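Alpha-rhamnosidase (Dictyoglomus thermophilum, PDB 6I60) probably hydrolyses terminal non-reducing alpha-L-rhamnose residues from alpha-L-rhamnosides. Local coordinates at residues P851-D856 with P899-R904; N912-K917 with I928-G933. All blocks are in the same frame, centred on the assembly; numbering follows the deposited sequence.

Following the chain from the N terminus, 851-856 leaves strand 846-849 and leads to strand 859-866. After 42 intervening residues, mostly strand, contact 1 is closed when 899-904 emerges from the end of strand 893-899. Contact 2 opens only then: 912-917 begins with strand 912-913, its remaining residues running on as loop, and after ten more residues strand 927-932 returns to meet it. The two contacts thus run in series, neither nested nor crossed, with centres about 17 Å apart. Contact 1 joins loops at the ends of two neighbouring parallel strands; contact 2 bridges two beta sheets. They meet where Lys-900 CD lies 3.8 Å from Ile-928 CG1, and Glu-923 takes both Lys-900 NZ and the Tyr-915 hydroxyl.

Contact 1: P851-D856 with P899-R904; sequences PHPVGD and PKLFER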
loop_
_atom_site.group_PDB
_atom_site.type_symbol
_atom_site.label_atom_id
_atom_site.label_comp_id
_atom_site.label_asym_id
_atom_site.label_seq_id
_atom_site.Cartn_x
_atom_site.Cartn_y
_atom_site.Cartn_z
ATOM N N PRO A 851 15.597 -12.881 -18.331
ATOM C CA PRO A 851 15.608 -11.549 -18.939
ATOM C C PRO A 851 15.088 -11.574 -20.365
ATOM O O PRO A 851 15.156 -12.587 -21.065
ATOM C CB PRO A 851 17.090 -11.159 -18.900
ATOM C CG PRO A 851 17.810 -12.460 -18.966
ATOM C CD PRO A 851 16.947 -13.465 -18.244
ATOM N N HIS A 852 14.558 -10.430 -20.792
ATOM C CA HIS A 852 13.994 -10.265 -22.130
ATOM C C HIS A 852 14.626 -9.041 -22.777
ATOM O O HIS A 852 14.068 -7.936 -22.719
ATOM C CB HIS A 852 12.472 -10.139 -22.079
ATOM C CG HIS A 852 11.771 -11.426 -21.772
ATOM N ND1 HIS A 852 10.914 -12.036 -22.662
ATOM C CD2 HIS A 852 11.803 -12.220 -20.676
ATOM C CE1 HIS A 852 10.447 -13.150 -22.126
ATOM N NE2 HIS A 852 10.973 -13.285 -20.922
ATOM N N PRO A 853 15.793 -9.198 -23.403
ATOM C CA PRO A 853 16.427 -8.054 -24.071
ATOM C C PRO A 853 15.818 -7.788 -25.438
ATOM O O PRO A 853 16.270 -8.335 -26.449
ATOM C CB PRO A 853 17.897 -8.478 -24.177
ATOM C CG PRO A 853 17.884 -9.981 -24.110
ATOM C CD PRO A 853 16.552 -10.446 -23.581
ATOM N N VAL A 854 14.789 -6.948 -25.479
ATOM C CA VAL A 854 14.036 -6.694 -26.697
ATOM C C VAL A 854 14.339 -5.281 -27.189
ATOM O O VAL A 854 14.900 -4.453 -26.472
ATOM C CB VAL A 854 12.524 -6.891 -26.486
ATOM C CG1 VAL A 854 12.189 -8.369 -26.435
ATOM C CG2 VAL A 854 12.086 -6.200 -25.210
ATOM N N GLY A 855 13.954 -5.013 -28.437
ATOM C CA GLY A 855 14.119 -3.684 -29.001
ATOM C C GLY A 855 15.575 -3.270 -29.057
ATOM O O GLY A 855 16.457 -4.049 -29.432
ATOM N N ASP A 856 15.832 -2.017 -28.677
ATOM C CA ASP A 856 17.183 -1.475 -28.604
ATOM C C ASP A 856 17.688 -1.382 -27.168
ATOM O O ASP A 856 18.507 -0.513 -26.851
ATOM C CB ASP A 856 17.241 -0.105 -29.280
ATOM C CG ASP A 856 16.150 0.833 -28.795
ATOM O OD1 ASP A 856 15.145 0.341 -28.239
ATOM O OD2 ASP A 856 16.297 2.061 -28.968
ATOM N N PRO A 899 18.649 -16.452 -22.663
ATOM C CA PRO A 899 18.068 -16.518 -24.010
ATOM C C PRO A 899 19.133 -16.751 -25.070
ATOM O O PRO A 899 20.198 -16.128 -25.064
ATOM C CB PRO A 899 17.411 -15.142 -24.179
ATOM C CG PRO A 899 18.209 -14.240 -23.297
ATOM C CD PRO A 899 18.697 -15.076 -22.139
ATOM N N LYS A 900 18.833 -17.667 -25.990
ATOM C CA LYS A 900 19.756 -18.017 -27.070
ATOM C C LYS A 900 19.539 -17.038 -28.216
ATOM O O LYS A 900 18.662 -17.220 -29.062
ATOM C CB LYS A 900 19.548 -19.461 -27.512
ATOM C CG LYS A 900 19.221 -20.422 -26.381
ATOM C CD LYS A 900 19.499 -21.858 -26.784
ATOM C CE LYS A 900 18.348 -22.438 -27.586
ATOM N NZ LYS A 900 18.405 -23.925 -27.635
ATOM N N LEU A 901 20.348 -15.983 -28.241
ATOM C CA LEU A 901 20.282 -14.974 -29.290
ATOM C C LEU A 901 21.319 -15.189 -30.385
ATOM O O LEU A 901 21.380 -14.391 -31.327
ATOM C CB LEU A 901 20.453 -13.572 -28.690
ATOM C CG LEU A 901 19.770 -13.321 -27.344
ATOM C CD1 LEU A 901 20.327 -12.072 -26.682
ATOM C CD2 LEU A 901 18.258 -13.217 -27.509
ATOM N N PHE A 902 22.124 -16.244 -30.290
ATOM C CA PHE A 902 23.198 -16.503 -31.237
ATOM C C PHE A 902 23.138 -17.947 -31.712
ATOM O O PHE A 902 22.745 -18.847 -30.964
ATOM C CB PHE A 902 24.571 -16.220 -30.614
ATOM C CG PHE A 902 24.642 -14.920 -29.865
ATOM C CD1 PHE A 902 24.358 -13.721 -30.498
ATOM C CD2 PHE A 902 25.003 -14.896 -28.526
ATOM C CE1 PHE A 902 24.428 -12.522 -29.811
ATOM C CE2 PHE A 902 25.075 -13.700 -27.834
ATOM C CZ PHE A 902 24.787 -12.513 -28.477
ATOM N N GLU A 903 23.540 -18.162 -32.967
ATOM C CA GLU A 903 23.523 -19.510 -33.528
ATOM C C GLU A 903 24.507 -20.417 -32.802
ATOM O O GLU A 903 24.182 -21.559 -32.462
ATOM C CB GLU A 903 23.827 -19.459 -35.025
ATOM C CG GLU A 903 22.591 -19.288 -35.891
ATOM C CD GLU A 903 22.905 -18.726 -37.262
ATOM O OE1 GLU A 903 23.700 -19.353 -37.995
ATOM O OE2 GLU A 903 22.356 -17.658 -37.606
ATOM N N ARG A 904 25.713 -19.921 -32.557
ATOM C CA ARG A 904 26.704 -20.607 -31.742
ATOM C C ARG A 904 27.126 -19.687 -30.606
ATOM O O ARG A 904 27.189 -18.470 -30.783
ATOM C CB ARG A 904 27.909 -21.019 -32.577
ATOM C CG ARG A 904 28.981 -21.732 -31.784
ATOM C CD ARG A 904 30.369 -21.194 -32.073
ATOM N NE ARG A 904 30.460 -20.303 -33.225
ATOM C CZ ARG A 904 30.689 -19.003 -33.111
ATOM N NH1 ARG A 904 30.823 -18.464 -31.910
ATOM N NH2 ARG A 904 30.785 -18.241 -34.179
#
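The pyrrolidine ring of Pro-853 meets the other segment through two adjacent ring atoms: its CD lies 4.1 Å from Pro-899 CG, and its CG lies 4.1 Å from Leu-901 CD1. Leu-901 also serves a second ring, since its CB sits over the centre of one face of the Phe-902 ring, 4.2 Å above the plane. Pro-899 is shared in turn, its CD being 4.2 Å from Pro-851 CG. With CG anti to its own carbonyl carbon (chi1 -39°) and CD1 extended away from CA (chi2 164°), Leu-901 holds one methyl out to Pro-853. Pro-853 is the centre of an inverse gamma turn, and Phe-882 of strand 882-888 touches all three prolines. His-852 turns away from the contact and bonds Asp-777 through ND1 and Glu-850 through NE2; two carboxylate partners are consistent with a protonated imidazole. The contact itself has no hydrogen bond, and none of its three prolines has a backbone N-H to offer. Its 145 Å² of buried surface therefore joins the loop after strand 846-849 to the end of strand 893-899 and the loop that follows it by non-directional apolar packing, in which closed proline rings, with little torsional freedom, set most of the shape.

Contact 2: N912-K917 with I928-G933; sequences NIIYEK and IVIRVG
Two beta sheets of the C-terminal beta domain face each other here, and Tyr-915 and Ile-914, just past strand 912-913, reach across to Ile-928 and Ile-930 of strand 927-932. The main element is a CH-pi contact: Ile-928 CD1 lies over one face of the Tyr-915 ring, 3.9 Å from its centroid and 26° off the ring normal. The methyl is displaced from the ring centre toward CE2 of Tyr-915, which is nearest to Ile-928 CD1 at 3.6 Å, with CZ at 3.8 Å. Tyr-915 carries CG anti to its backbone N (chi1 -172°), which swings the ring toward the strand. On the opposite face the carbonyl oxygen Lys-917 O sits 3.3 Å above the plane of the Tyr-915 ring, near its rim, so a methyl and a backbone carbonyl oxygen lie over opposite faces; the Phe-905 ring also meets that of Tyr-915, with the planes nearly parallel. The Tyr-915 hydroxyl hydrogen-bonds to Glu-923 OE1, giving the polar end of this buried side chain a partner. Ile-914 and Ile-930 meet more loosely by their CD1 atoms, 4.3 Å apart. Strand 927-932 lies between strands 893-899 and 922-923 in its own sheet; Ile-930 also packs on Phe-939 of strand 935-941, which belongs to the facing sheet, while Arg-931 forms salt bridges to Glu-895 and Glu-922 within its own.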
loop_
_atom_site.group_PDB
_atom_site.type_symbol
_atom_site.label_atom_id
_atom_site.label_comp_id
_atom_site.label_asym_id
_atom_site.label_seq_id
_atom_site.Cartn_x
_atom_site.Cartn_y
_atom_site.Cartn_z
ATOM N N ASN A 912 34.578 -20.268 -15.929
ATOM C CA ASN A 912 34.361 -21.677 -16.232
ATOM C C ASN A 912 33.385 -21.799 -17.396
ATOM O O ASN A 912 32.260 -21.293 -17.326
ATOM C CB ASN A 912 33.823 -22.424 -15.011
ATOM C CG ASN A 912 34.669 -22.204 -13.773
ATOM O OD1 ASN A 912 35.894 -22.115 -13.850
ATOM N ND2 ASN A 912 34.015 -22.117 -12.619
ATOM N N ILE A 913 33.816 -22.472 -18.456
ATOM C CA ILE A 913 32.950 -22.755 -19.593
ATOM C C ILE A 913 32.048 -23.928 -19.236
ATOM O O ILE A 913 32.515 -24.952 -18.724
ATOM C CB ILE A 913 33.782 -23.053 -20.852
ATOM C CG1 ILE A 913 34.939 -22.054 -20.983
ATOM C CG2 ILE A 913 32.905 -23.031 -22.088
ATOM C CD1 ILE A 913 36.271 -22.567 -20.456
ATOM N N ILE A 914 30.750 -23.786 -19.504
ATOM C CA ILE A 914 29.778 -24.762 -19.024
ATOM C C ILE A 914 28.864 -25.236 -20.147
ATOM O O ILE A 914 27.874 -25.933 -19.895
ATOM C CB ILE A 914 28.952 -24.178 -17.863
ATOM C CG1 ILE A 914 28.390 -22.811 -18.253
ATOM C CG2 ILE A 914 29.802 -24.066 -16.607
ATOM C CD1 ILE A 914 27.384 -22.260 -17.271
ATOM N N TYR A 915 29.183 -24.876 -21.392
ATOM C CA TYR A 915 28.337 -25.276 -22.521
ATOM C C TYR A 915 29.161 -25.179 -23.811
ATOM O O TYR A 915 29.170 -24.140 -24.471
ATOM C CB TYR A 915 27.085 -24.428 -22.604
ATOM C CG TYR A 915 26.087 -24.906 -23.633
ATOM C CD1 TYR A 915 26.112 -24.415 -24.932
ATOM C CD2 TYR A 915 25.115 -25.842 -23.304
ATOM C CE1 TYR A 915 25.201 -24.847 -25.875
ATOM C CE2 TYR A 915 24.199 -26.279 -24.243
ATOM C CZ TYR A 915 24.247 -25.775 -25.525
ATOM O OH TYR A 915 23.339 -26.202 -26.466
ATOM N N GLU A 916 29.824 -26.277 -24.165
ATOM C CA GLU A 916 30.529 -26.336 -25.440
ATOM C C GLU A 916 29.634 -26.845 -26.564
ATOM O O GLU A 916 29.649 -26.287 -27.668
ATOM C CB GLU A 916 31.772 -27.222 -25.319
ATOM C CG GLU A 916 32.767 -27.049 -26.454
ATOM C CD GLU A 916 33.825 -26.006 -26.146
ATOM O OE1 GLU A 916 34.177 -25.847 -24.958
ATOM O OE2 GLU A 916 34.304 -25.344 -27.093
ATOM N N LYS A 917 28.799 -27.827 -26.270
ATOM C CA LYS A 917 27.926 -28.394 -27.277
ATOM C C LYS A 917 26.560 -28.647 -26.715
ATOM O O LYS A 917 26.340 -28.456 -25.548
ATOM C CB LYS A 917 28.511 -29.697 -27.775
ATOM C CG LYS A 917 28.893 -30.636 -26.654
ATOM C CD LYS A 917 30.325 -31.096 -26.788
ATOM C CE LYS A 917 30.698 -32.046 -25.678
ATOM N NZ LYS A 917 30.685 -33.428 -26.193
ATOM N N ILE A 928 18.550 -21.313 -22.392
ATOM C CA ILE A 928 19.489 -22.236 -21.763
ATOM C C ILE A 928 19.224 -22.190 -20.266
ATOM O O ILE A 928 19.314 -21.121 -19.646
ATOM C CB ILE A 928 20.952 -21.884 -22.081
ATOM C CG1 ILE A 928 21.333 -22.402 -23.471
ATOM C CG2 ILE A 928 21.888 -22.459 -21.027
ATOM C CD1 ILE A 928 21.667 -23.883 -23.508
ATOM N N VAL A 929 18.887 -23.337 -19.689
ATOM C CA VAL A 929 18.435 -23.410 -18.305
ATOM C C VAL A 929 19.614 -23.734 -17.399
ATOM O O VAL A 929 20.337 -24.713 -17.625
ATOM C CB VAL A 929 17.318 -24.454 -18.148
ATOM C CG1 VAL A 929 16.835 -24.498 -16.707
ATOM C CG2 VAL A 929 16.169 -24.142 -19.094
ATOM N N ILE A 930 19.806 -22.911 -16.371
ATOM C CA ILE A 930 20.832 -23.118 -15.356
ATOM C C ILE A 930 20.159 -23.058 -13.993
ATOM O O ILE A 930 19.391 -22.130 -13.716
ATOM C CB ILE A 930 21.958 -22.069 -15.452
ATOM C CG1 ILE A 930 22.576 -22.068 -16.851
ATOM C CG2 ILE A 930 23.024 -22.331 -14.401
ATOM C CD1 ILE A 930 23.318 -20.792 -17.190
ATOM N N ARG A 931 20.438 -24.048 -13.151
ATOM C CA ARG A 931 19.871 -24.133 -11.811
ATOM C C ARG A 931 20.982 -23.909 -10.797
ATOM O O ARG A 931 21.980 -24.637 -10.795
ATOM C CB ARG A 931 19.197 -25.488 -11.586
ATOM C CG ARG A 931 17.843 -25.613 -12.256
ATOM C CD ARG A 931 17.419 -27.064 -12.391
ATOM N NE ARG A 931 16.705 -27.310 -13.641
ATOM C CZ ARG A 931 15.445 -26.951 -13.867
ATOM N NH1 ARG A 931 14.749 -26.326 -12.925
ATOM N NH2 ARG A 931 14.878 -27.219 -15.036
ATOM N N VAL A 932 20.811 -22.900 -9.942
ATOM C CA VAL A 932 21.800 -22.538 -8.937
ATOM C C VAL A 932 21.109 -22.414 -7.584
ATOM O O VAL A 932 19.881 -22.397 -7.483
ATOM C CB VAL A 932 22.544 -21.228 -9.285
ATOM C CG1 VAL A 932 23.190 -21.324 -10.661
ATOM C CG2 VAL A 932 21.597 -20.034 -9.211
ATOM N N GLY A 933 21.924 -22.331 -6.535
ATOM C CA GLY A 933 21.423 -22.090 -5.197
ATOM C C GLY A 933 21.724 -20.683 -4.728
ATOM O O GLY A 933 21.751 -19.750 -5.535
#